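NADH kinase POS5, mitochondrial (Saccharomyces cerevisiae, PDB 3AFO) phosphorylates NADH, and about half as readily NAD(+), with ATP in mitochondria, making NADPH as a key source of cellular reductant and an antioxidant factor. Local coordinates at residues Lys6-Lys11 against Gln87-Pro92; Asn43-Lys48 against Ile76-Val81; Thr179-His184 against Val319-Gly324; Leu185-Ser190 against Val313-Tyr318. All blocks are in the same frame, centred on the assembly; numbering follows the deposited sequence. Where two conformers were deposited one is given.

Interaction 1 (Lys6-Lys11 against Gln87-Pro92)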
loop_
_atom_site.group_PDB
_atom_site.type_symbol
_atom_site.label_atom_id
_atom_site.label_comp_id
_atom_site.label_asym_id
_atom_site.label_seq_id
_atom_site.Cartn_x
_atom_site.Cartn_y
_atom_site.Cartn_z
ATOM N N LYS A 6 14.144 32.792 -47.300
ATOM C CA LYS A 6 14.833 34.088 -47.299
ATOM C C LYS A 6 14.264 35.022 -46.219
ATOM O O LYS A 6 14.804 36.103 -45.988
ATOM C CB LYS A 6 14.711 34.768 -48.673
ATOM C CG LYS A 6 14.952 33.853 -49.871
ATOM C CD LYS A 6 16.401 33.868 -50.319
ATOM C CE LYS A 6 16.525 33.286 -51.728
ATOM N NZ LYS A 6 17.794 33.711 -52.381
ATOM N N PHE A 7 13.165 34.607 -45.587
ATOM C CA PHE A 7 12.543 35.372 -44.497
ATOM C C PHE A 7 13.091 34.975 -43.115
ATOM O O PHE A 7 12.685 35.521 -42.085
ATOM C CB PHE A 7 11.016 35.216 -44.528
ATOM C CG PHE A 7 10.363 35.777 -45.771
ATOM C CD1 PHE A 7 10.909 36.883 -46.435
ATOM C CD2 PHE A 7 9.191 35.213 -46.265
ATOM C CE1 PHE A 7 10.301 37.405 -47.580
ATOM C CE2 PHE A 7 8.570 35.732 -47.401
ATOM C CZ PHE A 7 9.128 36.827 -48.061
ATOM N N VAL A 8 14.002 34.007 -43.111
ATOM C CA VAL A 8 14.656 33.542 -41.896
ATOM C C VAL A 8 16.165 33.486 -42.110
ATOM O O VAL A 8 16.635 32.920 -43.097
ATOM C CB VAL A 8 14.154 32.123 -41.480
ATOM C CG1 VAL A 8 15.050 31.503 -40.391
ATOM C CG2 VAL A 8 12.713 32.180 -41.008
ATOM N N LYS A 9 16.916 34.092 -41.197
ATOM C CA LYS A 9 18.364 33.923 -41.159
ATOM C C LYS A 9 18.750 33.195 -39.880
ATOM O O LYS A 9 18.291 33.548 -38.792
ATOM C CB LYS A 9 19.086 35.273 -41.238
ATOM C CG LYS A 9 19.110 35.889 -42.630
ATOM C CD LYS A 9 19.971 37.150 -42.661
ATOM C CE LYS A 9 21.377 36.883 -42.145
ATOM N NZ LYS A 9 22.121 38.158 -41.938
ATOM N N ILE A 10 19.582 32.171 -40.023
ATOM C CA ILE A 10 20.092 31.410 -38.880
ATOM C C ILE A 10 21.490 31.938 -38.541
ATOM O O ILE A 10 22.389 31.861 -39.377
ATOM C CB ILE A 10 20.138 29.892 -39.180
ATOM C CG1 ILE A 10 18.731 29.356 -39.482
ATOM C CG2 ILE A 10 20.767 29.133 -38.011
ATOM C CD1 ILE A 10 18.709 27.938 -40.075
ATOM N N LYS A 11 21.651 32.471 -37.327
ATOM C CA LYS A 11 22.911 33.097 -36.878
ATOM C C LYS A 11 23.552 32.375 -35.680
ATOM O O LYS A 11 22.836 31.805 -34.845
ATOM C CB LYS A 11 22.675 34.567 -36.516
ATOM C CG LYS A 11 22.461 35.478 -37.719
ATOM C CD LYS A 11 22.435 36.934 -37.314
ATOM C CE LYS A 11 21.998 37.819 -38.467
ATOM N NZ LYS A 11 21.989 39.259 -38.061
ATOM N N GLN A 87 11.568 27.050 -42.839
ATOM C CA GLN A 87 10.555 27.116 -43.909
ATOM C C GLN A 87 9.158 27.519 -43.419
ATOM O O GLN A 87 8.299 27.852 -44.237
ATOM C CB GLN A 87 10.467 25.812 -44.724
ATOM C CG GLN A 87 11.706 25.480 -45.547
ATOM C CD GLN A 87 11.404 25.092 -46.997
ATOM O OE1 GLN A 87 10.384 24.463 -47.293
ATOM N NE2 GLN A 87 12.305 25.469 -47.908
ATOM N N ASP A 88 8.928 27.492 -42.103
ATOM C CA ASP A 88 7.583 27.783 -41.553
ATOM C C ASP A 88 7.212 29.266 -41.439
ATOM O O ASP A 88 6.035 29.598 -41.242
ATOM C CB ASP A 88 7.365 27.122 -40.178
ATOM C CG ASP A 88 7.443 25.609 -40.216
ATOM O OD1 ASP A 88 7.589 25.027 -41.317
ATOM O OD2 ASP A 88 7.384 24.999 -39.118
ATOM N N PHE A 89 8.204 30.151 -41.511
ATOM C CA PHE A 89 7.926 31.584 -41.451
ATOM C C PHE A 89 7.623 32.069 -42.860
ATOM O O PHE A 89 8.440 31.910 -43.770
ATOM C CB PHE A 89 9.097 32.351 -40.844
ATOM C CG PHE A 89 9.347 32.026 -39.396
ATOM C CD1 PHE A 89 8.848 32.854 -38.390
ATOM C CD2 PHE A 89 10.072 30.889 -39.037
ATOM C CE1 PHE A 89 9.080 32.557 -37.047
ATOM C CE2 PHE A 89 10.309 30.584 -37.691
ATOM C CZ PHE A 89 9.814 31.422 -36.701
ATOM N N LYS A 90 6.443 32.646 -43.025
ATOM C CA LYS A 90 5.902 32.958 -44.340
ATOM C C LYS A 90 5.918 34.441 -44.675
ATOM O O LYS A 90 5.340 34.866 -45.680
ATOM C CB LYS A 90 4.479 32.404 -44.446
ATOM C CG LYS A 90 4.391 30.886 -44.288
ATOM C CD LYS A 90 5.063 30.158 -45.448
ATOM C CE LYS A 90 4.985 28.652 -45.264
ATOM N NZ LYS A 90 5.532 27.967 -46.467
ATOM N N SER A 91 6.577 35.225 -43.822
ATOM C CA SER A 91 6.737 36.661 -44.025
ATOM C C SER A 91 7.912 37.168 -43.188
ATOM O O SER A 91 8.252 36.560 -42.176
ATOM C CB SER A 91 5.454 37.414 -43.646
ATOM O OG SER A 91 5.057 37.092 -42.328
ATOM N N PRO A 92 8.542 38.278 -43.613
ATOM C CA PRO A 92 9.605 38.865 -42.801
ATOM C C PRO A 92 8.986 39.813 -41.774
ATOM O O PRO A 92 7.765 39.943 -41.731
ATOM C CB PRO A 92 10.402 39.657 -43.831
ATOM C CG PRO A 92 9.340 40.184 -44.741
ATOM C CD PRO A 92 8.295 39.076 -44.831
#
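Phe7 and Pro92 pack side by side where the residues just before strand 8-12, a strand paired in parallel with strand 101-105 in the N-terminal alpha/beta part of the kinase, meet the loop that follows helix 79-86. The prolyl CD sits over the centre of the Phe7 ring, 3.8 Å from its centroid and 11° off the normal, a well-formed CH-pi contact. With CG anti to its own carbonyl carbon (chi1 -64°), Phe7 swings its ring against the loop backbone: CD2 approaches Ser91 N obliquely at 3.6 Å, while Phe89 O lies farther off at the ring edge. With an alanine here, Pro92 CD would probably lose its aromatic platform and the peptide between Lys90 and Ser91 its cover. One residue on, Val8 meets Phe89, the two side chains crossing at about a right angle. Both are buried, and the Phe89 ring also meets His101 and packs on Val60 and Ile63 of helix 53-69. Of the two valine methyls it is CG2, anti to the carbonyl carbon, that does the touching, approaching Phe89 CD2 obliquely at 3.5 Å.

Interaction 2 (Asn43-Lys48 against Ile76-Val81)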
loop_
_atom_site.group_PDB
_atom_site.type_symbol
_atom_site.label_atom_id
_atom_site.label_comp_id
_atom_site.label_asym_id
_atom_site.label_seq_id
_atom_site.Cartn_x
_atom_site.Cartn_y
_atom_site.Cartn_z
ATOM N N ASN A 43 17.778 37.197 -24.074
ATOM C CA ASN A 43 18.077 35.917 -24.714
ATOM C C ASN A 43 17.106 34.808 -24.270
ATOM O O ASN A 43 17.219 34.272 -23.158
ATOM C CB ASN A 43 19.510 35.477 -24.425
ATOM C CG ASN A 43 20.563 36.492 -24.890
ATOM O OD1 ASN A 43 20.277 37.429 -25.653
ATOM N ND2 ASN A 43 21.796 36.294 -24.427
ATOM N N VAL A 44 16.163 34.475 -25.139
ATOM C CA VAL A 44 15.137 33.488 -24.815
ATOM C C VAL A 44 15.390 32.199 -25.588
ATOM O O VAL A 44 15.277 32.167 -26.813
ATOM C CB VAL A 44 13.724 34.045 -25.109
ATOM C CG1 VAL A 44 12.629 33.011 -24.775
ATOM C CG2 VAL A 44 13.487 35.341 -24.312
ATOM N N TYR A 45 15.743 31.140 -24.862
ATOM C CA TYR A 45 15.910 29.803 -25.436
ATOM C C TYR A 45 14.591 29.017 -25.417
ATOM O O TYR A 45 13.966 28.851 -24.364
ATOM C CB TYR A 45 17.006 29.043 -24.690
ATOM C CG TYR A 45 17.227 27.604 -25.103
ATOM C CD1 TYR A 45 17.287 27.239 -26.445
ATOM C CD2 TYR A 45 17.424 26.613 -24.141
ATOM C CE1 TYR A 45 17.508 25.923 -26.821
ATOM C CE2 TYR A 45 17.654 25.289 -24.507
ATOM C CZ TYR A 45 17.693 24.953 -25.848
ATOM O OH TYR A 45 17.918 23.649 -26.228
ATOM N N ILE A 46 14.182 28.534 -26.588
ATOM C CA ILE A 46 12.897 27.852 -26.722
ATOM C C ILE A 46 13.101 26.422 -27.187
ATOM O O ILE A 46 13.783 26.173 -28.189
ATOM C CB ILE A 46 11.935 28.580 -27.705
ATOM C CG1 ILE A 46 11.890 30.079 -27.414
ATOM C CG2 ILE A 46 10.520 27.983 -27.621
ATOM C CD1 ILE A 46 11.323 30.892 -28.546
ATOM N N THR A 47 12.515 25.484 -26.444
ATOM C CA THR A 47 12.561 24.070 -26.796
ATOM C C THR A 47 11.141 23.544 -26.939
ATOM O O THR A 47 10.207 24.090 -26.348
ATOM C CB THR A 47 13.294 23.236 -25.722
ATOM O OG1 THR A 47 12.497 23.173 -24.533
ATOM C CG2 THR A 47 14.620 23.858 -25.387
ATOM N N LYS A 48 10.982 22.484 -27.725
ATOM C CA LYS A 48 9.658 21.895 -27.932
ATOM C C LYS A 48 9.719 20.383 -27.957
ATOM O O LYS A 48 10.762 19.794 -28.220
ATOM C CB LYS A 48 9.020 22.415 -29.224
ATOM C CG LYS A 48 9.742 22.001 -30.506
ATOM C CD LYS A 48 8.990 22.492 -31.737
ATOM C CE LYS A 48 9.777 22.221 -33.026
ATOM N NZ LYS A 48 10.090 20.768 -33.237
ATOM N N ILE A 76 16.762 31.884 -29.290
ATOM C CA ILE A 76 17.689 30.778 -29.425
ATOM C C ILE A 76 16.900 29.465 -29.519
ATOM O O ILE A 76 15.984 29.235 -28.726
ATOM C CB ILE A 76 18.632 30.685 -28.206
ATOM C CG1 ILE A 76 19.265 32.052 -27.886
ATOM C CG2 ILE A 76 19.680 29.626 -28.449
ATOM C CD1 ILE A 76 19.899 32.154 -26.461
ATOM N N VAL A 77 17.258 28.617 -30.483
ATOM C CA VAL A 77 16.683 27.267 -30.601
ATOM C C VAL A 77 17.816 26.316 -30.937
ATOM O O VAL A 77 18.908 26.762 -31.284
ATOM C CB VAL A 77 15.536 27.159 -31.673
ATOM C CG1 VAL A 77 14.391 28.077 -31.342
ATOM C CG2 VAL A 77 16.058 27.449 -33.093
ATOM N N GLN A 78 17.539 25.017 -30.827
ATOM C CA GLN A 78 18.449 23.950 -31.250
ATOM C C GLN A 78 18.777 24.043 -32.747
ATOM O O GLN A 78 17.956 24.535 -33.520
ATOM C CB GLN A 78 17.811 22.585 -30.953
ATOM C CG GLN A 78 17.695 22.271 -29.469
ATOM C CD GLN A 78 19.050 22.100 -28.834
ATOM O OE1 GLN A 78 19.685 21.056 -28.966
ATOM N NE2 GLN A 78 19.507 23.132 -28.150
ATOM N N PRO A 79 19.975 23.572 -33.155
ATOM C CA PRO A 79 20.380 23.605 -34.568
ATOM C C PRO A 79 19.436 22.877 -35.536
ATOM O O PRO A 79 19.109 23.417 -36.598
ATOM C CB PRO A 79 21.761 22.933 -34.556
ATOM C CG PRO A 79 22.273 23.176 -33.185
ATOM C CD PRO A 79 21.074 23.083 -32.295
ATOM N N ASP A 80 18.997 21.677 -35.172
ATOM C CA ASP A 80 18.100 20.920 -36.036
ATOM C C ASP A 80 16.708 21.559 -36.103
ATOM O O ASP A 80 16.051 21.513 -37.141
ATOM C CB ASP A 80 18.051 19.428 -35.649
ATOM C CG ASP A 80 17.674 19.188 -34.180
ATOM O OD1 ASP A 80 17.663 20.135 -33.363
ATOM O OD2 ASP A 80 17.397 18.014 -33.844
ATOM N N VAL A 81 16.292 22.170 -34.996
ATOM C CA VAL A 81 15.027 22.889 -34.907
ATOM C C VAL A 81 15.035 24.154 -35.775
ATOM O O VAL A 81 14.064 24.418 -36.491
ATOM C CB VAL A 81 14.675 23.223 -33.442
ATOM C CG1 VAL A 81 13.609 24.293 -33.357
ATOM C CG2 VAL A 81 14.220 21.955 -32.702
#
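Tyr45 lays the edge of its ring along the backbone of Ile76 and Val77, with CD1 3.3 Å from Ile76 O and CE1 close to Val77 CA. Its CG is anti to the backbone N (chi1 176°), which carries the ring forward along the neighbouring chain and brings CD1 to 3.9 Å from Ile76 CG2. Farther out, the modelled approach of the phenol oxygen to the Gln78 amide is doubtful, too short and too poorly angled to count as a hydrogen bond. Tyr45 and Ile76 form a parallel beta bridge, their side chains on the same face of the sheet. Two straight backbone bonds frame the bridge: Ile76 N to Val44 O, 2.9 Å, and Ile46 N to Ile76 O, also 2.9 Å. Ile76 O additionally receives a CA-H contact from Tyr45. Val77 CG1 packs against Ile46 O at 3.7 Å, a carbonyl that is buried here with no polar partner in the model. Beyond Gln78, the N-cap residue of helix 79-86, Val81 CG2 approaches Lys48 NZ, whose salt bridge is to Glu84 of that helix. Strand 74-76 is an outermost strand of the five-stranded parallel sheet and strand 43-48 lies between it and strand 117-122; Tyr45 and Ile76 pack on Ile111 of helix 108-114, whereas Ile46 faces Phe62 and Ile63 of helix 53-69.

Interaction 3 (Thr179-His184 against Val319-Gly324)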
loop_
_atom_site.group_PDB
_atom_site.type_symbol
_atom_site.label_atom_id
_atom_site.label_comp_id
_atom_site.label_asym_id
_atom_site.label_seq_id
_atom_site.Cartn_x
_atom_site.Cartn_y
_atom_site.Cartn_z
ATOM N N THR A 179 14.502 21.850 -6.163
ATOM C CA THR A 179 15.874 21.411 -5.927
ATOM C C THR A 179 16.295 20.343 -6.937
ATOM O O THR A 179 15.447 19.730 -7.584
ATOM C CB THR A 179 16.038 20.880 -4.489
ATOM O OG1 THR A 179 17.385 20.436 -4.287
ATOM C CG2 THR A 179 15.087 19.734 -4.252
ATOM N N ARG A 180 17.605 20.142 -7.074
ATOM C CA ARG A 180 18.171 19.155 -7.989
ATOM C C ARG A 180 18.998 18.132 -7.218
ATOM O O ARG A 180 19.658 18.478 -6.228
ATOM C CB ARG A 180 19.104 19.832 -8.996
ATOM C CG ARG A 180 18.423 20.597 -10.116
ATOM C CD ARG A 180 19.426 20.939 -11.226
ATOM N NE ARG A 180 20.418 21.921 -10.785
ATOM C CZ ARG A 180 21.423 22.378 -11.536
ATOM N NH1 ARG A 180 21.578 21.954 -12.788
ATOM N NH2 ARG A 180 22.273 23.272 -11.034
ATOM N N LEU A 181 18.970 16.887 -7.695
ATOM C CA LEU A 181 19.868 15.839 -7.218
ATOM C C LEU A 181 21.083 15.698 -8.144
ATOM O O LEU A 181 21.032 16.051 -9.330
ATOM C CB LEU A 181 19.148 14.493 -7.121
ATOM C CG LEU A 181 18.014 14.297 -6.110
ATOM C CD1 LEU A 181 17.442 12.887 -6.229
ATOM C CD2 LEU A 181 18.477 14.557 -4.692
ATOM N N GLU A 182 22.169 15.185 -7.581
ATOM C CA GLU A 182 23.353 14.825 -8.347
ATOM C C GLU A 182 23.563 13.333 -8.246
ATOM O O GLU A 182 23.540 12.773 -7.148
ATOM C CB GLU A 182 24.587 15.536 -7.802
ATOM C CG GLU A 182 24.657 17.003 -8.108
ATOM C CD GLU A 182 25.998 17.606 -7.698
ATOM O OE1 GLU A 182 26.932 16.849 -7.344
ATOM O OE2 GLU A 182 26.110 18.840 -7.720
ATOM N N CYS A 183 23.735 12.688 -9.392
ATOM C CA CYS A 183 24.119 11.285 -9.443
ATOM C C CYS A 183 25.590 11.191 -9.856
ATOM O O CYS A 183 25.976 11.704 -10.910
ATOM C CB CYS A 183 23.240 10.524 -10.436
ATOM S SG CYS A 183 23.685 8.800 -10.672
ATOM N N HIS A 184 26.399 10.551 -9.019
ATOM C CA HIS A 184 27.807 10.291 -9.328
ATOM C C HIS A 184 27.969 8.803 -9.610
ATOM O O HIS A 184 27.822 7.979 -8.704
ATOM C CB HIS A 184 28.695 10.695 -8.147
ATOM C CG HIS A 184 28.726 12.169 -7.883
ATOM N ND1 HIS A 184 27.592 12.904 -7.607
ATOM C CD2 HIS A 184 29.757 13.043 -7.841
ATOM C CE1 HIS A 184 27.924 14.169 -7.420
ATOM N NE2 HIS A 184 29.232 14.277 -7.549
ATOM N N VAL A 319 24.466 9.491 -4.586
ATOM C CA VAL A 319 23.401 10.453 -4.823
ATOM C C VAL A 319 23.328 11.439 -3.677
ATOM O O VAL A 319 23.239 11.048 -2.506
ATOM C CB VAL A 319 22.028 9.762 -5.055
ATOM C CG1 VAL A 319 20.926 10.801 -5.184
ATOM C CG2 VAL A 319 22.063 8.892 -6.313
ATOM N N ILE A 320 23.387 12.719 -4.026
ATOM C CA ILE A 320 23.320 13.800 -3.059
ATOM C C ILE A 320 22.468 14.916 -3.652
ATOM O O ILE A 320 22.260 14.981 -4.866
ATOM C CB ILE A 320 24.744 14.393 -2.706
ATOM C CG1 ILE A 320 25.515 14.825 -3.972
ATOM C CG2 ILE A 320 25.575 13.425 -1.854
ATOM C CD1 ILE A 320 26.723 15.779 -3.695
ATOM N N ASN A 321 21.986 15.802 -2.787
ATOM C CA ASN A 321 21.379 17.046 -3.217
ATOM C C ASN A 321 22.473 17.978 -3.731
ATOM O O ASN A 321 23.619 17.900 -3.274
ATOM C CB ASN A 321 20.664 17.703 -2.034
ATOM C CG ASN A 321 19.626 18.709 -2.469
ATOM O OD1 ASN A 321 19.580 19.830 -1.962
ATOM N ND2 ASN A 321 18.786 18.316 -3.415
ATOM N N GLU A 322 22.124 18.838 -4.686
ATOM C CA GLU A 322 23.041 19.856 -5.212
ATOM C C GLU A 322 23.728 20.674 -4.099
ATOM O O GLU A 322 24.949 20.909 -4.131
ATOM C CB GLU A 322 22.273 20.780 -6.151
ATOM C CG GLU A 322 23.147 21.630 -7.034
ATOM C CD GLU A 322 22.367 22.709 -7.751
ATOM O OE1 GLU A 322 21.112 22.649 -7.743
ATOM O OE2 GLU A 322 23.017 23.615 -8.324
ATOM N N VAL A 323 22.946 21.091 -3.109
ATOM C CA VAL A 323 23.493 21.836 -1.964
ATOM C C VAL A 323 23.059 21.254 -0.616
ATOM O O VAL A 323 21.969 20.687 -0.497
ATOM C CB VAL A 323 23.114 23.341 -2.010
ATOM C CG1 VAL A 323 23.940 24.083 -3.078
ATOM C CG2 VAL A 323 21.611 23.521 -2.243
ATOM N N GLY A 324 23.928 21.392 0.388
ATOM C CA GLY A 324 23.574 21.122 1.779
ATOM C C GLY A 324 23.832 19.723 2.303
ATOM O O GLY A 324 23.391 19.394 3.402
HETATM O O HOH W 1 19.200 22.381 -5.894
#
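An antiparallel strand pair of the C-terminal beta region joins Leu181-His184 to Val319-Asn321, and it is centred on the hydrogen-bonded pair of Glu182 and Ile320. Glu182 N meets Ile320 O at 2.7 Å, nearly straight on, and Ile320 N returns a bond to Glu182 O. The side chains of this pair share a face and cross obliquely, Ile320 CG1 lying 4.0 Å from Glu182 CB. Ile320 CG1 stands between the backbone N and the carbonyl carbon (chi1 54°), a cramped placement that sets it against the glutamate. Leu181 CD1 meets Val319 CG1 at 4.2 Å, and both residues also pack on Ile202 of strand 201-205, the layer beneath. This layering of strands belongs to the beta sandwich of the NAD kinase fold, with the Leu181 side chain about 10 Å from a bound NADH. Beyond Asn321, at the end of strand 316-321, polar side chains take over. Arg180, which is buried, and Glu322 form a salt bridge: Arg180 NH2 reaches Glu322 OE2 at 2.8 Å from above the carboxylate plane, and a weak bond joins NE to OE1. The guanidinium and carboxylate planes stand 82° apart, so the ion pair is crossed rather than a flat, end-on pairing. Carbonyl oxygens of Phe134 and Thr137 also bond to the guanidinium, which helps fix its rotation. A water accepts from Arg180 N and donates to Glu322 OE1, while Glu322 N bonds to Arg180 O. Asn321 ND2 gives a hydrogen bond, in its amide plane, to Thr179 OG1 at 2.7 Å.

Interaction 4 (Leu185-Ser190 against Val313-Tyr318)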
loop_
_atom_site.group_PDB
_atom_site.type_symbol
_atom_site.label_atom_id
_atom_site.label_comp_id
_atom_site.label_asym_id
_atom_site.label_seq_id
_atom_site.Cartn_x
_atom_site.Cartn_y
_atom_site.Cartn_z
ATOM N N LEU A 185 28.231 8.450 -10.864
ATOM C CA LEU A 185 28.467 7.050 -11.216
ATOM C C LEU A 185 29.951 6.708 -11.154
ATOM O O LEU A 185 30.768 7.337 -11.829
ATOM C CB LEU A 185 27.886 6.719 -12.593
ATOM C CG LEU A 185 28.221 5.344 -13.194
ATOM C CD1 LEU A 185 27.587 4.204 -12.403
ATOM C CD2 LEU A 185 27.792 5.259 -14.651
ATOM N N LYS A 186 30.283 5.717 -10.329
ATOM C CA LYS A 186 31.643 5.207 -10.200
ATOM C C LYS A 186 31.675 3.767 -10.683
ATOM O O LYS A 186 31.207 2.862 -9.983
ATOM C CB LYS A 186 32.096 5.268 -8.743
ATOM C CG LYS A 186 33.501 4.724 -8.482
ATOM C CD LYS A 186 33.676 4.413 -6.999
ATOM C CE LYS A 186 35.061 3.879 -6.675
ATOM N NZ LYS A 186 34.994 2.855 -5.583
ATOM N N LYS A 187 32.223 3.556 -11.878
ATOM C CA LYS A 187 32.294 2.211 -12.467
ATOM C C LYS A 187 33.221 1.290 -11.659
ATOM O O LYS A 187 34.156 1.755 -11.011
ATOM C CB LYS A 187 32.744 2.276 -13.941
ATOM C CG LYS A 187 31.833 3.065 -14.909
ATOM C CD LYS A 187 30.500 2.373 -15.197
ATOM C CE LYS A 187 30.660 1.120 -16.036
ATOM N NZ LYS A 187 29.335 0.486 -16.295
ATOM N N LYS A 188 32.919 -0.007 -11.662
ATOM C CA LYS A 188 33.825 -1.033 -11.142
ATOM C C LYS A 188 35.174 -0.886 -11.832
ATOM O O LYS A 188 35.227 -0.738 -13.068
ATOM C CB LYS A 188 33.283 -2.425 -11.469
ATOM C CG LYS A 188 34.041 -3.574 -10.827
ATOM C CD LYS A 188 33.648 -4.897 -11.479
ATOM C CE LYS A 188 34.229 -6.081 -10.727
ATOM N NZ LYS A 188 35.714 -6.108 -10.786
ATOM N N ASP A 189 36.239 -0.934 -11.032
ATOM C CA ASP A 189 37.628 -0.821 -11.507
ATOM C C ASP A 189 37.953 0.593 -11.974
ATOM O O ASP A 189 38.879 0.805 -12.755
ATOM C CB ASP A 189 37.936 -1.836 -12.626
ATOM C CG ASP A 189 37.789 -3.273 -12.176
ATOM O OD1 ASP A 189 37.805 -3.534 -10.949
ATOM O OD2 ASP A 189 37.670 -4.153 -13.063
ATOM N N SER A 190 37.194 1.561 -11.472
ATOM C CA SER A 190 37.420 2.957 -11.795
ATOM C C SER A 190 37.423 3.805 -10.528
ATOM O O SER A 190 36.727 3.488 -9.554
ATOM C CB SER A 190 36.339 3.456 -12.747
ATOM O OG SER A 190 36.580 4.807 -13.101
ATOM N N VAL A 313 27.692 -5.555 -12.021
ATOM C CA VAL A 313 27.991 -5.881 -10.630
ATOM C C VAL A 313 29.301 -5.203 -10.229
ATOM O O VAL A 313 30.312 -5.331 -10.930
ATOM C CB VAL A 313 28.087 -7.419 -10.441
ATOM C CG1 VAL A 313 28.691 -7.780 -9.086
ATOM C CG2 VAL A 313 26.717 -8.061 -10.611
ATOM N N GLY A 314 29.264 -4.463 -9.121
ATOM C CA GLY A 314 30.420 -3.734 -8.625
ATOM C C GLY A 314 30.399 -2.237 -8.879
ATOM O O GLY A 314 31.096 -1.490 -8.190
ATOM N N ASP A 315 29.622 -1.793 -9.871
ATOM C CA ASP A 315 29.412 -0.367 -10.108
ATOM C C ASP A 315 28.688 0.227 -8.887
ATOM O O ASP A 315 27.981 -0.489 -8.176
ATOM C CB ASP A 315 28.558 -0.137 -11.369
ATOM C CG ASP A 315 29.279 -0.513 -12.681
ATOM O OD1 ASP A 315 30.478 -0.862 -12.664
ATOM O OD2 ASP A 315 28.622 -0.475 -13.742
ATOM N N GLU A 316 28.885 1.518 -8.635
ATOM C CA GLU A 316 28.134 2.227 -7.591
ATOM C C GLU A 316 27.656 3.557 -8.105
ATOM O O GLU A 316 28.342 4.200 -8.923
ATOM C CB GLU A 316 28.998 2.543 -6.372
ATOM C CG GLU A 316 29.737 1.404 -5.729
ATOM C CD GLU A 316 30.744 1.925 -4.721
ATOM O OE1 GLU A 316 31.269 3.037 -4.931
ATOM O OE2 GLU A 316 31.017 1.238 -3.720
ATOM N N ILE A 317 26.501 3.991 -7.606
ATOM C CA ILE A 317 26.100 5.384 -7.735
ATOM C C ILE A 317 26.096 6.064 -6.371
ATOM O O ILE A 317 25.754 5.444 -5.368
ATOM C CB ILE A 317 24.723 5.574 -8.460
ATOM C CG1 ILE A 317 23.591 4.798 -7.759
ATOM C CG2 ILE A 317 24.833 5.156 -9.939
ATOM C CD1 ILE A 317 22.173 5.180 -8.260
ATOM N N TYR A 318 26.509 7.333 -6.358
ATOM C CA TYR A 318 26.428 8.202 -5.192
ATOM C C TYR A 318 25.403 9.277 -5.502
ATOM O O TYR A 318 25.443 9.889 -6.574
ATOM C CB TYR A 318 27.773 8.870 -4.900
ATOM C CG TYR A 318 28.869 7.924 -4.494
ATOM C CD1 TYR A 318 29.306 7.856 -3.169
ATOM C CD2 TYR A 318 29.480 7.092 -5.438
ATOM C CE1 TYR A 318 30.331 6.975 -2.796
ATOM C CE2 TYR A 318 30.504 6.218 -5.078
ATOM C CZ TYR A 318 30.923 6.166 -3.761
ATOM O OH TYR A 318 31.919 5.282 -3.424
HETATM O O HOH W 2 32.383 1.069 -8.305
#
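The Tyr318 ring takes Lys186 CB at its edge, near the ring plane and 4.1 Å from CE2, while the Asp315 carboxylate is gripped at both oxygens from the opposing segment. OD2 is met on its syn side by Lys187 NZ at 2.8 Å, forming a salt bridge; OD1 is met on its anti side by Lys188 N, also at 2.8 Å and almost perfectly straight at 178°. Each donor stands about 30° out of the carboxylate plane. Lys187 gets there by bending at chi2 and chi3, which folds its chain alongside the aspartate. OD2 also accepts from Asp312 N, so backbone and ammonium donors together hold the group. Replacing Asp315 by alanine is likely to leave Lys187 NZ without its nearest counter-charge and Lys188 N without its acceptor, setting the turn freer to move. These residues close the far end of the antiparallel pairing between strands 174-186 and 316-321, just where segment 185-190 enters a type II turn from Lys187 to Ser190. Lys186 and Glu316 form the hydrogen-bonded pair, N to O at 2.8 Å in one direction and 3.0 Å in the other. Their side chains run side by side, though the ion pair between them is long; Glu316 OE2 is bridged instead to Arg283 of strand 282-286. On the opposite face Leu185 CD1 meets Ile317 CG2 at 3.8 Å. Gly314 has no room for a side chain beside Lys188 CG, and a water donates to both its carbonyl and that of Lys186.

How the interactions relate
Interactions 3 and 4 are successive lengths of one ladder between strands 174-186 and 316-321; their centres lie 18 Å apart, and they join through a probable hydrogen bond from His184 N to Tyr318 O, 2.7 Å, with Cys183 SG packed on Ile317 CG2. Interactions 1 and 2 belong to the N-terminal alpha/beta region, centres 15 Å apart without touching, and helix 79-86, which starts within 76-81, leads on to 87-92. Interactions 2 and 3 lie on opposite sides of the chain's centre, 27 Å apart between centres. Neither touches NADH: the side chain of Lys48 is about 14 Å and that of Leu181 about 10 Å from a bound NADH.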